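PDB 5HQA: alpha-glucosidase from Pseudoalteromonas sp. K8, which hydrolyses alpha-glucosidic bonds as a chloride-activated glycoside hydrolase of family 97, binding calcium in its active site. Local coordinates for residues 152-157 against 459-464. Numbering follows the deposited sequence.
Sequences RYEYVY and GQEFNA. With CA (calcium ion), chain C; AC1 (4,6-dideoxy-4-{[(1S,4R,5S,6S)-4,5,6-trihydroxy-3-(hydroxymethyl)cyclohex-2-en-1-yl]amino}-alpha-D-glucopyranose), chain B.
The calcium site in the acarbose-filled active site draws Glu154, from a loop of the N-terminal family region, together with Glu461, in segment 459-464 of the TIM-barrel family region. Their carboxylates do not bond to each other: Glu154 OE1 and Glu461 OE2 lie 3.3 Å apart because both bind the same calcium, Glu154 OE1 at 2.4 Å and Glu461 OE2 at 2.3 Å. Glutamate suits both places, since its chain, extended beyond CG, carries a carboxylate oxygen to the ion. Glu437 and Glu455 add two more ligands, while O3, O2B and N4A of the inhibitor complete the shell; Glu461 OE1 also lies 2.7 Å from AC1 N4A.

Glu154 OE2 makes a 2.6 Å salt bridge with Arg152 NH2 and accepts a hydrogen bond from AC1 O2. Arg152 reaches this point by bending at chi3 (-44°), and NH2 gives AC1 O2 a long but nearly straight bond (3.3 Å, 171°), with O2 at the guanidinium edge. Replacing Arg152 by alanine removes the guanidinium, and Glu154 OE2 would probably lose its cationic mate and AC1 O2 the N-H that meets it. Phe462 comes up to the same carboxylate edge-on: its CZ lies 3.4 Å from Glu154 OE2, which sits near the ring plane and so faces the C-H edge. The carboxylate stands nearly perpendicular to the ring, at 82°.

By binding a hydroxyl from each ring of the inhibitor and the nitrogen between them, the ion ties the inhibitor directly to both segments.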
ATOM      1  N   ARG A 152       8.696  -7.820  -9.384  1.00 10.61           N
ATOM      2  CA  ARG A 152       7.317  -7.651  -8.859  1.00  9.83           C
ATOM      3  C   ARG A 152       7.012  -6.156  -8.753  1.00 11.03           C
ATOM      4  O   ARG A 152       7.127  -5.435  -9.758  1.00 10.40           O
ATOM      5  CB  ARG A 152       7.177  -8.431  -7.547  1.00  9.65           C
ATOM      6  CG  ARG A 152       7.505  -9.940  -7.608  1.00 13.70           C
ATOM      7  CD  ARG A 152       7.543 -10.533  -6.183  1.00 14.97           C
ATOM      8  NE  ARG A 152       8.279  -9.618  -5.325  1.00 20.65           N
ATOM      9  CZ  ARG A 152       9.591  -9.627  -5.175  1.00 19.57           C
ATOM     10  NH1 ARG A 152      10.325 -10.545  -5.777  1.00 18.39           N
ATOM     11  NH2 ARG A 152      10.167  -8.721  -4.405  1.00 28.44           N
ATOM     12  N   TYR A 153       6.606  -5.649  -7.584  1.00 10.89           N
ATOM     13  CA  TYR A 153       6.338  -4.228  -7.410  1.00  9.54           C
ATOM     14  C   TYR A 153       7.567  -3.449  -6.966  1.00 10.29           C
ATOM     15  O   TYR A 153       7.487  -2.222  -6.830  1.00 11.31           O
ATOM     16  CB  TYR A 153       5.226  -4.000  -6.373  1.00  8.20           C
ATOM     17  CG  TYR A 153       3.897  -4.663  -6.662  1.00  9.46           C
ATOM     18  CD1 TYR A 153       3.133  -4.299  -7.774  1.00 10.98           C
ATOM     19  CD2 TYR A 153       3.377  -5.618  -5.789  1.00 11.08           C
ATOM     20  CE1 TYR A 153       1.892  -4.900  -8.025  1.00 10.12           C
ATOM     21  CE2 TYR A 153       2.147  -6.220  -6.025  1.00 11.61           C
ATOM     22  CZ  TYR A 153       1.412  -5.858  -7.144  1.00 11.00           C
ATOM     23  OH  TYR A 153       0.197  -6.467  -7.367  1.00 11.05           O
ATOM     24  N   GLU A 154       8.690  -4.123  -6.713  1.00  8.29           N
ATOM     25  CA  GLU A 154       9.842  -3.476  -6.081  1.00  9.76           C
ATOM     26  C   GLU A 154      10.756  -2.874  -7.151  1.00 10.28           C
ATOM     27  O   GLU A 154      11.837  -3.381  -7.467  1.00 10.74           O
ATOM     28  CB  GLU A 154      10.574  -4.465  -5.179  1.00  9.23           C
ATOM     29  CG  GLU A 154       9.783  -4.788  -3.900  1.00  9.99           C
ATOM     30  CD  GLU A 154      10.444  -5.859  -3.029  1.00 13.90           C
ATOM     31  OE1 GLU A 154      10.079  -5.970  -1.836  1.00 13.71           O
ATOM     32  OE2 GLU A 154      11.318  -6.593  -3.539  1.00 16.39           O
ATOM     33  N   TYR A 155      10.295  -1.750  -7.706  1.00  8.19           N
ATOM     34  CA  TYR A 155      11.035  -0.971  -8.691  1.00  8.04           C
ATOM     35  C   TYR A 155      11.005   0.497  -8.298  1.00 10.17           C
ATOM     36  O   TYR A 155      10.051   0.957  -7.667  1.00  9.72           O
ATOM     37  CB  TYR A 155      10.421  -1.108 -10.092  1.00  8.15           C
ATOM     38  CG  TYR A 155      10.667  -2.451 -10.719  1.00  9.33           C
ATOM     39  CD1 TYR A 155      11.824  -2.681 -11.455  1.00 10.81           C
ATOM     40  CD2 TYR A 155       9.755  -3.495 -10.569  1.00  9.60           C
ATOM     41  CE1 TYR A 155      12.069  -3.920 -12.040  1.00 12.22           C
ATOM     42  CE2 TYR A 155       9.992  -4.737 -11.144  1.00  9.45           C
ATOM     43  CZ  TYR A 155      11.155  -4.941 -11.880  1.00 12.15           C
ATOM     44  OH  TYR A 155      11.413  -6.161 -12.464  1.00 12.67           O
ATOM     45  N   VAL A 156      12.032   1.246  -8.693  1.00  9.69           N
ATOM     46  CA  VAL A 156      11.926   2.700  -8.577  1.00  9.70           C
ATOM     47  C   VAL A 156      11.064   3.218  -9.723  1.00 10.12           C
ATOM     48  O   VAL A 156      10.963   2.594 -10.786  1.00 10.39           O
ATOM     49  CB  VAL A 156      13.314   3.375  -8.552  1.00  9.18           C
ATOM     50  CG1 VAL A 156      14.146   2.847  -7.381  1.00 11.97           C
ATOM     51  CG2 VAL A 156      14.042   3.181  -9.881  1.00 12.04           C
ATOM     52  N   TYR A 157      10.418   4.362  -9.502  1.00  8.88           N
ATOM     53  CA  TYR A 157       9.479   4.902 -10.475  1.00  9.54           C
ATOM     54  C   TYR A 157      10.201   5.598 -11.622  1.00 11.29           C
ATOM     55  O   TYR A 157      11.210   6.290 -11.421  1.00 12.64           O
ATOM     56  CB  TYR A 157       8.495   5.858  -9.780  1.00 10.98           C
ATOM     57  CG  TYR A 157       7.430   5.047  -9.084  1.00 11.01           C
ATOM     58  CD1 TYR A 157       7.687   4.453  -7.850  1.00 13.13           C
ATOM     59  CD2 TYR A 157       6.208   4.791  -9.704  1.00  9.08           C
ATOM     60  CE1 TYR A 157       6.742   3.651  -7.231  1.00 12.09           C
ATOM     61  CE2 TYR A 157       5.255   3.990  -9.099  1.00 10.70           C
ATOM     62  CZ  TYR A 157       5.526   3.427  -7.858  1.00 11.72           C
ATOM     63  OH  TYR A 157       4.590   2.628  -7.256  1.00 14.79           O
ATOM     64  N   GLY A 459      10.956  -0.461  -0.151  1.00 11.46           N
ATOM     65  CA  GLY A 459      11.054   0.200   1.125  1.00  9.91           C
ATOM     66  C   GLY A 459      12.489   0.380   1.585  1.00 10.28           C
ATOM     67  O   GLY A 459      13.441   0.343   0.792  1.00 10.62           O
ATOM     68  N   GLN A 460      12.646   0.568   2.901  1.00 10.94           N
ATOM     69  CA  GLN A 460      13.951   0.863   3.494  1.00  9.55           C
ATOM     70  C   GLN A 460      14.988  -0.214   3.202  1.00 12.25           C
ATOM     71  O   GLN A 460      16.188   0.087   3.122  1.00 11.89           O
ATOM     72  CB  GLN A 460      13.793   1.022   5.006  1.00 10.49           C
ATOM     73  CG  GLN A 460      14.989   1.632   5.714  1.00 11.15           C
ATOM     74  CD  GLN A 460      14.993   3.146   5.607  1.00 15.23           C
ATOM     75  OE1 GLN A 460      15.648   3.718   4.729  1.00 14.95           O
ATOM     76  NE2 GLN A 460      14.255   3.806   6.501  1.00 10.98           N
ATOM     77  N   GLU A 461      14.563  -1.475   3.068  1.00 11.09           N
ATOM     78  CA  GLU A 461      15.530  -2.559   2.893  1.00 10.99           C
ATOM     79  C   GLU A 461      16.414  -2.341   1.671  1.00 11.38           C
ATOM     80  O   GLU A 461      17.590  -2.718   1.684  1.00 11.39           O
ATOM     81  CB  GLU A 461      14.809  -3.901   2.784  1.00 11.78           C
ATOM     82  CG  GLU A 461      13.803  -3.962   1.632  1.00 13.61           C
ATOM     83  CD  GLU A 461      13.227  -5.350   1.436  1.00 19.25           C
ATOM     84  OE1 GLU A 461      13.742  -6.293   2.073  1.00 23.80           O
ATOM     85  OE2 GLU A 461      12.270  -5.507   0.640  1.00 13.32           O
ATOM     86  N   PHE A 462      15.879  -1.736   0.604  1.00 12.19           N
ATOM     87  CA  PHE A 462      16.714  -1.495  -0.572  1.00 10.79           C
ATOM     88  C   PHE A 462      17.800  -0.470  -0.309  1.00 11.54           C
ATOM     89  O   PHE A 462      18.723  -0.355  -1.120  1.00 12.32           O
ATOM     90  CB  PHE A 462      15.862  -1.065  -1.767  1.00 10.82           C
ATOM     91  CG  PHE A 462      15.189  -2.214  -2.443  1.00 11.56           C
ATOM     92  CD1 PHE A 462      14.016  -2.751  -1.920  1.00 11.50           C
ATOM     93  CD2 PHE A 462      15.750  -2.792  -3.569  1.00 11.17           C
ATOM     94  CE1 PHE A 462      13.407  -3.848  -2.529  1.00 13.03           C
ATOM     95  CE2 PHE A 462      15.149  -3.881  -4.188  1.00 12.55           C
ATOM     96  CZ  PHE A 462      13.979  -4.413  -3.669  1.00 12.13           C
ATOM     97  N   ASN A 463      17.720   0.261   0.801  1.00 11.59           N
ATOM     98  CA  ASN A 463      18.782   1.184   1.161  1.00 11.29           C
ATOM     99  C   ASN A 463      19.920   0.501   1.892  1.00 14.81           C
ATOM    100  O   ASN A 463      20.952   1.138   2.121  1.00 16.24           O
ATOM    101  CB  ASN A 463      18.211   2.320   2.002  1.00 10.71           C
ATOM    102  CG  ASN A 463      17.252   3.171   1.214  1.00 11.66           C
ATOM    103  OD1 ASN A 463      17.375   3.283  -0.008  1.00 12.44           O
ATOM    104  ND2 ASN A 463      16.280   3.764   1.895  1.00 10.46           N
ATOM    105  N   ALA A 464      19.768  -0.772   2.247  1.00 13.77           N
ATOM    106  CA  ALA A 464      20.879  -1.531   2.812  1.00 15.44           C
ATOM    107  C   ALA A 464      21.751  -2.170   1.737  1.00 16.42           C
ATOM    108  O   ALA A 464      22.966  -2.285   1.926  1.00 18.49           O
ATOM    109  CB  ALA A 464      20.358  -2.617   3.759  1.00 13.37           C
TER
HETATM  110 CA    CA C 701      10.719  -7.158   0.193  1.00 13.54          CA
HETATM  111  C1  AC1 B   3      14.976 -10.102  -2.419  1.00 28.84           C
HETATM  112  O2  AC1 B   3      13.353  -9.019  -3.808  1.00 22.59           O
HETATM  113  C2  AC1 B   3      13.530  -9.638  -2.522  1.00 22.81           C
HETATM  114  C4A AC1 B   3      12.547  -9.514   5.001  1.00 15.05           C
HETATM  115  C3  AC1 B   3      13.166  -8.700  -1.403  1.00 17.22           C
HETATM  116  O3  AC1 B   3      11.819  -8.222  -1.569  1.00 15.78           O
HETATM  117  C4  AC1 B   3      13.354  -9.389  -0.077  1.00 15.63           C
HETATM  118  N4A AC1 B   3      12.747  -8.648   1.073  1.00 14.18           N
HETATM  119  C5  AC1 B   3      14.871  -9.446   0.007  1.00 23.06           C
HETATM  120  O5  AC1 B   3      15.348 -10.430  -1.003  1.00 25.95           O
HETATM  121  C6  AC1 B   3      15.415  -9.835   1.346  1.00 22.42           C
HETATM  122  C1B AC1 B   3      11.888  -9.486   1.984  1.00 19.62           C
HETATM  123  C2B AC1 B   3      11.206  -8.524   3.166  1.00 19.86           C
HETATM  124  O2B AC1 B   3      10.610  -7.402   2.516  1.00 13.05           O
HETATM  125  C3B AC1 B   3      12.147  -8.178   4.150  1.00 18.63           C
HETATM  126  O3B AC1 B   3      11.649  -7.197   5.094  1.00 17.17           O
HETATM  127  O4  AC1 B   3      13.589  -9.219   5.910  1.00 14.28           O
HETATM  128  C5B AC1 B   3      12.941 -10.622   4.162  1.00 14.41           C
HETATM  129  C7B AC1 B   3      12.557 -10.592   2.581  1.00 14.01           C
HETATM  130  C6B AC1 B   3      13.136 -11.985   4.847  1.00 15.74           C
HETATM  131  O6B AC1 B   3      11.875 -12.485   5.163  1.00 22.24           O